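Local coordinates for tyrosine-protein kinase receptor torso (PDB 5AOQ) that is a receptor tyrosine kinase that binds prothoracicotropic hormone through its extracellular part, the piece described here, and activates ERK signalling to initiate metamorphosis, at residues G21-L26 with D94-T99; V62-Q67 with E136-L141; E89-D94 with A114-Q119. All blocks are in the same frame, centred on the assembly; numbering follows the deposited sequence.

Contact 1 of 3, residues G21-L26 with D94-T99; sequences GLLKYL and DPIPFT
The helical turn 21-26 lies against the chain leading into strand 98-101, its CA of Leu-23 6.8 Å from CA of Ile-96 and its CA of Leu-22 only slightly farther from CA of Pro-95. Two backbone bonds from residue i+3 to residue i, Tyr-25 N to Leu-22 O and Leu-26 N to Leu-23 O, wind this turn, from which Leu-22 and Leu-26 point toward 94-99 while the end of Leu-23 bends to it. Ile-96 supplies the central piece. Its CG1 lies anti to the carbonyl carbon (chi1 -52°), which carries CD1 forward into the angle between two leucines. There Leu-22 offers CB, 3.6 Å from Ile-96 CD1, and Leu-23 brings CD2 across at roughly a right angle, 3.3 Å from the same Ile-96 methyl, CD1. A beta-branched residue suits the corner, since CG2 also lies near Leu-23 CD2 while CD1 reaches forward.

The strand belongs to the four-stranded sheet of the first fibronectin type III domain, and the turn follows on helix 20-23, which lies against this sheet; Leu-23 and Ile-96 both also pack on Met-88 of strand 83-88. Farther along, Leu-26 and Phe-98 lie side by side, running opposite ways. Leu-26 CD2 approaches the ring obliquely, 3.7 Å from Phe-98 CD1, while Leu-26 CD1 reaches Phe-98 CB at 4.0 Å. With alanine replacing Leu-26, both methyls would go, which would probably open a gap beside the Phe-98 ring and leave it freer to turn. Carbonyl Ile-96 O meets that ring at its edge, in its plane. Leu-43 of the second subunit packs on Leu-22, and Tyr-35 OH of that subunit is hydrogen-bonded to Asp-94 OD1.

Contact 2 of 3, residues V62-Q67 with E136-L141; sequences VKVRCQ and EGPIVL
Two residues before Pro-138, whose ring meets Val-64 of strand 63-68 in the other sheet, Glu-136 OE2 is gripped twice: by Arg-15 NE in a salt bridge and by Gln-119 NE2 in a hydrogen bond. A glutamate suits the place because its negative charge answers Arg-15 while the same oxygen accepts the Gln-119 amide. Between 62-67 and 136-141 themselves the contact is sparse and mostly apolar. Val-64 CG2, which lies beside the backbone N, comes 4.0 Å from Pro-138 CG, the two side chains lying obliquely across one another; both compact groups also pack on Ile-120. At the far end Gln-67 CG is wedged between its backbone N and carbonyl carbon (chi1 68°), and the chain beyond is extended. This brings Gln-67 OE1 alongside Val-140, 3.4 Å from Val-140 CG1. Val-64 and Gln-67 can both point at the other strand, although three residues apart, because a classic beta bulge intervenes: Arg-65 and Cys-66 both face Arg-73. Cys-66 is disulfide-bonded to Cys-188, tying this strand to the second fibronectin domain, and Arg-65 NE makes a salt bridge to Glu-75. The touching parts, 62-67 and 138-141, run 13° apart in direction and come from outermost strands of two different sheets, consistent with the A and G edge strands of a fibronectin type III sandwich, here a very unusual one.

Contact 3 of 3, residues E89-D94 with A114-Q119; sequences EHDNFD and ANKEYQ
Glu-89 and Lys-116 meet as two stretched side chains that run obliquely over one another and join in a salt bridge. In Glu-89 the CG stands opposite the backbone N (chi1 156°) and the chain stays extended to its carboxylate; Lys-116 starts beside its own N and is extended through to NZ. Their reach closes a bond of 2.6 Å from Lys-116 NZ to Glu-89 OE2, which receives it on its syn lone pair. Asp-91 OD2 is 4.1 Å from Lys-116 NZ, too far for a salt bridge, yet its charge, like that of the more distant Asp-94 carboxylate, would probably favour a protonated lysine. The other carboxylate oxygen of Asp-91, OD1, takes a nearly straight bond of 3.3 Å from His-90 ND1. Asp-91 OD1 lies in the plane of the His-90 ring, at its edge, while ND1 approaches from 49° out of the carboxylate plane. Nearer the backbone of Glu-89, Tyr-118 CE1 lies 3.9 Å from Glu-89 CB, so that the ring packs beside the aliphatic part of the glutamate, while the tyrosine hydroxyl is hydrogen-bonded to Thr-113 O. Backbone bonding between Gln-119 and Met-88 lies close by. The salt bridge thus joins two connections at one end of the fibronectin sandwich: the loop leaving strand 83-88 and the approach to its antiparallel neighbour, strand 118-124.

How the contacts relate
Following the chain from its N terminus, contact 1 opens first, at 21-26, and closes when 94-99 arrives, tying the N-terminal helical segment to the four-stranded sheet. Before it closes, 62-67 has begun contact 2 and 89-94 contact 3, so contact 1 crosses both. Contact 3 closes next, at 114-119, and its whole span falls within that of contact 2, which ends with 136-141 and joins the outer strands of the two sheets. Asp-94 belongs to contacts 1 and 3, which also touch through Leu-22 and the Asn-92 carbonyl. Contacts 2 and 3 meet through neighbouring strands 134-140 and 118-124, where Val-140 N probably bonds Tyr-118 O.

Contact 1 of 3, residues G21-L26 with D94-T99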
loop_
_atom_site.group_PDB
_atom_site.type_symbol
_atom_site.label_atom_id
_atom_site.label_comp_id
_atom_site.label_asym_id
_atom_site.label_seq_id
_atom_site.Cartn_x
_atom_site.Cartn_y
_atom_site.Cartn_z
ATOM N N GLY A 21 -22.790 18.284 7.978
ATOM C CA GLY A 21 -21.626 19.127 7.779
ATOM C C GLY A 21 -20.356 18.318 7.610
ATOM O O GLY A 21 -19.372 18.801 7.045
ATOM N N LEU A 22 -20.385 17.083 8.103
ATOM C CA LEU A 22 -19.255 16.169 7.993
ATOM C C LEU A 22 -19.557 15.066 6.983
ATOM O O LEU A 22 -18.710 14.717 6.163
ATOM C CB LEU A 22 -18.935 15.568 9.358
ATOM C CG LEU A 22 -18.606 16.586 10.449
ATOM C CD1 LEU A 22 -18.581 15.905 11.796
ATOM C CD2 LEU A 22 -17.282 17.270 10.177
ATOM N N LEU A 23 -20.767 14.519 7.056
ATOM C CA LEU A 23 -21.227 13.520 6.094
ATOM C C LEU A 23 -21.137 14.042 4.664
ATOM O O LEU A 23 -21.032 13.266 3.714
ATOM C CB LEU A 23 -22.667 13.106 6.400
ATOM C CG LEU A 23 -22.874 12.213 7.621
ATOM C CD1 LEU A 23 -24.349 12.121 7.961
ATOM C CD2 LEU A 23 -22.305 10.827 7.363
ATOM N N LYS A 24 -21.189 15.363 4.527
ATOM C CA LYS A 24 -21.011 16.033 3.241
ATOM C C LYS A 24 -19.775 15.555 2.478
ATOM O O LYS A 24 -19.730 15.638 1.250
ATOM C CB LYS A 24 -20.935 17.548 3.473
ATOM C CG LYS A 24 -19.968 18.306 2.575
ATOM C CD LYS A 24 -20.000 19.791 2.891
ATOM C CE LYS A 24 -18.938 20.554 2.121
ATOM N NZ LYS A 24 -18.923 21.996 2.494
ATOM N N TYR A 25 -18.780 15.051 3.202
ATOM C CA TYR A 25 -17.493 14.708 2.601
ATOM C C TYR A 25 -17.394 13.251 2.140
ATOM O O TYR A 25 -16.383 12.851 1.567
ATOM C CB TYR A 25 -16.367 15.016 3.590
ATOM C CG TYR A 25 -16.255 16.489 3.900
ATOM C CD1 TYR A 25 -15.685 17.365 2.987
ATOM C CD2 TYR A 25 -16.729 17.007 5.097
ATOM C CE1 TYR A 25 -15.585 18.713 3.257
ATOM C CE2 TYR A 25 -16.632 18.357 5.377
ATOM C CZ TYR A 25 -16.059 19.204 4.455
ATOM O OH TYR A 25 -15.960 20.548 4.727
ATOM N N LEU A 26 -18.439 12.467 2.387
ATOM C CA LEU A 26 -18.477 11.081 1.925
ATOM C C LEU A 26 -19.017 10.984 0.498
ATOM O O LEU A 26 -19.082 9.896 -0.085
ATOM C CB LEU A 26 -19.330 10.230 2.867
ATOM C CG LEU A 26 -18.944 10.286 4.347
ATOM C CD1 LEU A 26 -19.831 9.355 5.163
ATOM C CD2 LEU A 26 -17.472 9.944 4.549
ATOM N N ASP A 94 -13.372 13.902 13.656
ATOM C CA ASP A 94 -12.719 13.065 12.660
ATOM C C ASP A 94 -13.681 12.659 11.548
ATOM O O ASP A 94 -14.897 12.753 11.715
ATOM C CB ASP A 94 -12.140 11.819 13.331
ATOM C CG ASP A 94 -11.123 12.157 14.403
ATOM O OD1 ASP A 94 -10.543 13.263 14.350
ATOM O OD2 ASP A 94 -10.903 11.315 15.301
ATOM N N PRO A 95 -13.136 12.218 10.401
ATOM C CA PRO A 95 -13.975 11.694 9.318
ATOM C C PRO A 95 -14.853 10.541 9.793
ATOM O O PRO A 95 -14.445 9.748 10.641
ATOM C CB PRO A 95 -12.956 11.230 8.267
ATOM C CG PRO A 95 -11.631 11.217 8.965
ATOM C CD PRO A 95 -11.719 12.267 10.011
ATOM N N ILE A 96 -16.055 10.459 9.236
ATOM C CA ILE A 96 -17.069 9.516 9.694
ATOM C C ILE A 96 -16.873 8.107 9.127
ATOM O O ILE A 96 -16.793 7.938 7.909
ATOM C CB ILE A 96 -18.474 10.004 9.311
ATOM C CG1 ILE A 96 -18.681 11.448 9.773
ATOM C CG2 ILE A 96 -19.541 9.108 9.931
ATOM C CD1 ILE A 96 -19.866 12.107 9.144
ATOM N N PRO A 97 -16.788 7.090 10.005
ATOM C CA PRO A 97 -16.751 5.713 9.500
ATOM C C PRO A 97 -18.029 5.365 8.747
ATOM O O PRO A 97 -19.114 5.734 9.192
ATOM C CB PRO A 97 -16.618 4.869 10.774
ATOM C CG PRO A 97 -16.058 5.793 11.793
ATOM C CD PRO A 97 -16.615 7.142 11.467
ATOM N N PHE A 98 -17.901 4.661 7.628
ATOM C CA PHE A 98 -19.061 4.294 6.827
ATOM C C PHE A 98 -18.821 3.035 6.006
ATOM O O PHE A 98 -17.683 2.593 5.848
ATOM C CB PHE A 98 -19.437 5.443 5.891
ATOM C CG PHE A 98 -18.544 5.552 4.688
ATOM C CD1 PHE A 98 -17.344 6.239 4.763
ATOM C CD2 PHE A 98 -18.898 4.961 3.486
ATOM C CE1 PHE A 98 -16.516 6.339 3.661
ATOM C CE2 PHE A 98 -18.074 5.056 2.382
ATOM C CZ PHE A 98 -16.881 5.747 2.470
ATOM N N THR A 99 -19.904 2.462 5.488
ATOM C CA THR A 99 -19.805 1.337 4.563
ATOM C C THR A 99 -21.012 1.285 3.631
ATOM O O THR A 99 -22.127 1.656 4.009
ATOM C CB THR A 99 -19.680 -0.009 5.305
ATOM O OG1 THR A 99 -19.478 -1.061 4.353
ATOM C CG2 THR A 99 -20.928 -0.304 6.126
#

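Contact 2 of 3, residues V62-Q67 with E136-L141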
loop_
_atom_site.group_PDB
_atom_site.type_symbol
_atom_site.label_atom_id
_atom_site.label_comp_id
_atom_site.label_asym_id
_atom_site.label_seq_id
_atom_site.Cartn_x
_atom_site.Cartn_y
_atom_site.Cartn_z
ATOM N N VAL A 62 -31.422 -2.772 10.716
ATOM C CA VAL A 62 -30.071 -3.296 10.883
ATOM C C VAL A 62 -29.944 -4.085 12.180
ATOM O O VAL A 62 -30.618 -3.787 13.167
ATOM C CB VAL A 62 -29.029 -2.151 10.868
ATOM C CG1 VAL A 62 -27.626 -2.670 11.185
ATOM C CG2 VAL A 62 -29.041 -1.452 9.526
ATOM N N LYS A 63 -29.083 -5.099 12.161
ATOM C CA LYS A 63 -28.783 -5.888 13.349
ATOM C C LYS A 63 -27.287 -6.143 13.472
ATOM O O LYS A 63 -26.651 -6.635 12.539
ATOM C CB LYS A 63 -29.535 -7.221 13.319
ATOM C CG LYS A 63 -30.718 -7.311 14.279
ATOM C CD LYS A 63 -30.305 -7.155 15.747
ATOM C CE LYS A 63 -29.293 -8.208 16.183
ATOM N NZ LYS A 63 -28.958 -8.095 17.631
ATOM N N VAL A 64 -26.732 -5.802 14.629
ATOM C CA VAL A 64 -25.331 -6.071 14.916
ATOM C C VAL A 64 -25.133 -7.551 15.218
ATOM O O VAL A 64 -25.646 -8.060 16.215
ATOM C CB VAL A 64 -24.824 -5.237 16.111
ATOM C CG1 VAL A 64 -23.355 -5.538 16.392
ATOM C CG2 VAL A 64 -25.026 -3.751 15.852
ATOM N N ARG A 65 -24.395 -8.237 14.351
ATOM C CA ARG A 65 -24.118 -9.657 14.535
ATOM C C ARG A 65 -22.804 -9.872 15.278
ATOM O O ARG A 65 -22.721 -10.720 16.162
ATOM C CB ARG A 65 -24.085 -10.378 13.185
ATOM C CG ARG A 65 -25.405 -10.346 12.425
ATOM C CD ARG A 65 -26.530 -10.979 13.232
ATOM N NE ARG A 65 -27.775 -11.072 12.476
ATOM C CZ ARG A 65 -28.913 -11.554 12.966
ATOM N NH1 ARG A 65 -28.972 -11.994 14.216
ATOM N NH2 ARG A 65 -29.997 -11.599 12.203
ATOM N N CYS A 66 -21.780 -9.105 14.915
ATOM C CA CYS A 66 -20.481 -9.209 15.571
ATOM C C CYS A 66 -19.841 -7.842 15.770
ATOM O O CYS A 66 -20.178 -6.883 15.078
ATOM C CB CYS A 66 -19.537 -10.095 14.754
ATOM S SG CYS A 66 -20.174 -11.735 14.348
ATOM N N GLN A 67 -18.929 -7.757 16.733
ATOM C CA GLN A 67 -18.060 -6.594 16.855
ATOM C C GLN A 67 -16.746 -6.980 17.520
ATOM O O GLN A 67 -16.731 -7.645 18.555
ATOM C CB GLN A 67 -18.731 -5.454 17.638
ATOM C CG GLN A 67 -18.982 -5.717 19.123
ATOM C CD GLN A 67 -19.290 -4.446 19.895
ATOM O OE1 GLN A 67 -19.077 -3.337 19.405
ATOM N NE2 GLN A 67 -19.785 -4.602 21.118
ATOM N N GLU A 136 -32.736 5.439 12.258
ATOM C CA GLU A 136 -32.017 5.260 13.509
ATOM C C GLU A 136 -31.741 3.786 13.784
ATOM O O GLU A 136 -32.653 2.959 13.760
ATOM C CB GLU A 136 -32.816 5.879 14.657
ATOM C CG GLU A 136 -32.035 6.070 15.944
ATOM C CD GLU A 136 -32.796 6.898 16.965
ATOM O OE1 GLU A 136 -34.010 7.120 16.766
ATOM O OE2 GLU A 136 -32.180 7.329 17.962
ATOM N N GLY A 137 -30.475 3.473 14.049
ATOM C CA GLY A 137 -30.050 2.109 14.307
ATOM C C GLY A 137 -29.720 1.894 15.770
ATOM O O GLY A 137 -30.111 2.699 16.618
ATOM N N PRO A 138 -28.995 0.807 16.080
ATOM C CA PRO A 138 -28.621 0.508 17.464
ATOM C C PRO A 138 -27.332 1.201 17.892
ATOM O O PRO A 138 -26.683 1.853 17.074
ATOM C CB PRO A 138 -28.451 -1.014 17.459
ATOM C CG PRO A 138 -28.222 -1.399 16.011
ATOM C CD PRO A 138 -28.456 -0.193 15.144
ATOM N N ILE A 139 -26.977 1.051 19.164
ATOM C CA ILE A 139 -25.802 1.705 19.727
ATOM C C ILE A 139 -24.647 0.713 19.848
ATOM O O ILE A 139 -24.857 -0.473 20.100
ATOM C CB ILE A 139 -26.110 2.320 21.110
ATOM C CG1 ILE A 139 -27.359 3.203 21.038
ATOM C CG2 ILE A 139 -24.927 3.137 21.615
ATOM C CD1 ILE A 139 -28.661 2.479 21.346
ATOM N N VAL A 140 -23.430 1.219 19.667
ATOM C CA VAL A 140 -22.213 0.421 19.786
ATOM C C VAL A 140 -21.432 0.857 21.022
ATOM O O VAL A 140 -21.531 2.008 21.445
ATOM C CB VAL A 140 -21.335 0.565 18.519
ATOM C CG1 VAL A 140 -20.027 -0.205 18.659
ATOM C CG2 VAL A 140 -22.101 0.097 17.288
ATOM N N LEU A 141 -20.667 -0.067 21.597
ATOM C CA LEU A 141 -19.889 0.212 22.801
ATOM C C LEU A 141 -18.462 -0.313 22.668
ATOM O O LEU A 141 -17.626 -0.102 23.549
ATOM C CB LEU A 141 -20.560 -0.408 24.028
ATOM C CG LEU A 141 -22.051 -0.101 24.206
ATOM C CD1 LEU A 141 -22.919 -1.121 23.473
ATOM C CD2 LEU A 141 -22.411 -0.046 25.681
#

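Contact 3 of 3, residues E89-D94 with A114-Q119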
loop_
_atom_site.group_PDB
_atom_site.type_symbol
_atom_site.label_atom_id
_atom_site.label_comp_id
_atom_site.label_asym_id
_atom_site.label_seq_id
_atom_site.Cartn_x
_atom_site.Cartn_y
_atom_site.Cartn_z
ATOM N N GLU A 89 -20.854 9.541 16.305
ATOM C CA GLU A 89 -20.310 9.850 17.622
ATOM C C GLU A 89 -20.849 11.206 18.093
ATOM O O GLU A 89 -21.504 11.913 17.329
ATOM C CB GLU A 89 -18.773 9.835 17.548
ATOM C CG GLU A 89 -18.032 10.657 18.595
ATOM C CD GLU A 89 -16.528 10.583 18.437
ATOM O OE1 GLU A 89 -16.057 9.985 17.446
ATOM O OE2 GLU A 89 -15.813 11.122 19.309
ATOM N N HIS A 90 -20.593 11.558 19.351
ATOM C CA HIS A 90 -20.983 12.859 19.890
ATOM C C HIS A 90 -20.073 13.991 19.416
ATOM O O HIS A 90 -20.544 14.996 18.881
ATOM C CB HIS A 90 -20.983 12.823 21.418
ATOM C CG HIS A 90 -21.142 14.170 22.053
ATOM N ND1 HIS A 90 -20.072 14.989 22.342
ATOM C CD2 HIS A 90 -22.248 14.843 22.451
ATOM C CE1 HIS A 90 -20.511 16.106 22.892
ATOM N NE2 HIS A 90 -21.828 16.043 22.970
ATOM N N ASP A 91 -18.771 13.822 19.626
ATOM C CA ASP A 91 -17.792 14.860 19.315
ATOM C C ASP A 91 -17.839 15.247 17.841
ATOM O O ASP A 91 -17.949 16.427 17.509
ATOM C CB ASP A 91 -16.383 14.394 19.687
ATOM C CG ASP A 91 -16.254 14.039 21.157
ATOM O OD1 ASP A 91 -16.834 14.757 21.999
ATOM O OD2 ASP A 91 -15.572 13.040 21.471
ATOM N N ASN A 92 -17.745 14.250 16.966
ATOM C CA ASN A 92 -17.816 14.471 15.524
ATOM C C ASN A 92 -16.772 15.465 15.028
ATOM O O ASN A 92 -17.107 16.586 14.644
ATOM C CB ASN A 92 -19.210 14.965 15.129
ATOM C CG ASN A 92 -20.286 13.932 15.369
ATOM O OD1 ASN A 92 -20.084 12.740 15.134
ATOM N ND2 ASN A 92 -21.448 14.385 15.828
ATOM N N PHE A 93 -15.510 15.049 15.050
ATOM C CA PHE A 93 -14.414 15.874 14.559
ATOM C C PHE A 93 -13.715 15.162 13.414
ATOM O O PHE A 93 -13.500 15.729 12.343
ATOM C CB PHE A 93 -13.417 16.168 15.682
ATOM C CG PHE A 93 -14.007 16.932 16.834
ATOM C CD1 PHE A 93 -14.947 17.925 16.621
ATOM C CD2 PHE A 93 -13.613 16.658 18.134
ATOM C CE1 PHE A 93 -15.486 18.628 17.681
ATOM C CE2 PHE A 93 -14.150 17.356 19.198
ATOM C CZ PHE A 93 -15.088 18.343 18.971
ATOM N N ASP A 94 -13.372 13.902 13.656
ATOM C CA ASP A 94 -12.719 13.065 12.660
ATOM C C ASP A 94 -13.681 12.659 11.548
ATOM O O ASP A 94 -14.897 12.753 11.715
ATOM C CB ASP A 94 -12.140 11.819 13.331
ATOM C CG ASP A 94 -11.123 12.157 14.403
ATOM O OD1 ASP A 94 -10.543 13.263 14.350
ATOM O OD2 ASP A 94 -10.903 11.315 15.301
ATOM N N ALA A 114 -10.457 3.778 18.029
ATOM C CA ALA A 114 -10.420 3.981 19.479
ATOM C C ALA A 114 -11.702 3.519 20.176
ATOM O O ALA A 114 -12.702 3.196 19.533
ATOM C CB ALA A 114 -10.147 5.449 19.802
ATOM N N ASN A 115 -11.650 3.483 21.504
ATOM C CA ASN A 115 -12.789 3.081 22.323
ATOM C C ASN A 115 -13.829 4.188 22.467
ATOM O O ASN A 115 -13.762 4.993 23.398
ATOM C CB ASN A 115 -12.314 2.637 23.708
ATOM C CG ASN A 115 -13.461 2.246 24.621
ATOM O OD1 ASN A 115 -14.462 1.685 24.174
ATOM N ND2 ASN A 115 -13.322 2.542 25.907
ATOM N N LYS A 116 -14.781 4.226 21.541
ATOM C CA LYS A 116 -15.828 5.241 21.547
ATOM C C LYS A 116 -17.191 4.617 21.285
ATOM O O LYS A 116 -17.301 3.632 20.555
ATOM C CB LYS A 116 -15.549 6.311 20.492
ATOM C CG LYS A 116 -14.358 7.204 20.786
ATOM C CD LYS A 116 -14.257 8.306 19.747
ATOM C CE LYS A 116 -13.257 9.377 20.147
ATOM N NZ LYS A 116 -13.249 10.520 19.190
ATOM N N GLU A 117 -18.226 5.197 21.882
ATOM C CA GLU A 117 -19.595 4.815 21.566
ATOM C C GLU A 117 -19.988 5.409 20.224
ATOM O O GLU A 117 -19.720 6.580 19.952
ATOM C CB GLU A 117 -20.567 5.288 22.649
ATOM C CG GLU A 117 -20.731 4.328 23.816
ATOM C CD GLU A 117 -21.998 4.591 24.611
ATOM O OE1 GLU A 117 -22.550 5.706 24.505
ATOM O OE2 GLU A 117 -22.443 3.680 25.340
ATOM N N TYR A 118 -20.621 4.592 19.390
ATOM C CA TYR A 118 -21.136 5.053 18.108
ATOM C C TYR A 118 -22.595 4.656 17.960
ATOM O O TYR A 118 -23.085 3.790 18.686
ATOM C CB TYR A 118 -20.325 4.479 16.944
ATOM C CG TYR A 118 -18.894 4.956 16.886
ATOM C CD1 TYR A 118 -18.558 6.122 16.210
ATOM C CD2 TYR A 118 -17.878 4.241 17.503
ATOM C CE1 TYR A 118 -17.250 6.561 16.150
ATOM C CE2 TYR A 118 -16.568 4.671 17.449
ATOM C CZ TYR A 118 -16.259 5.832 16.772
ATOM O OH TYR A 118 -14.953 6.263 16.718
ATOM N N GLN A 119 -23.286 5.302 17.027
ATOM C CA GLN A 119 -24.625 4.874 16.644
ATOM C C GLN A 119 -24.685 4.631 15.146
ATOM O O GLN A 119 -24.241 5.460 14.352
ATOM C CB GLN A 119 -25.673 5.911 17.047
ATOM C CG GLN A 119 -27.101 5.423 16.850
ATOM C CD GLN A 119 -28.136 6.432 17.295
ATOM O OE1 GLN A 119 -27.867 7.631 17.357
ATOM N NE2 GLN A 119 -29.330 5.947 17.616
#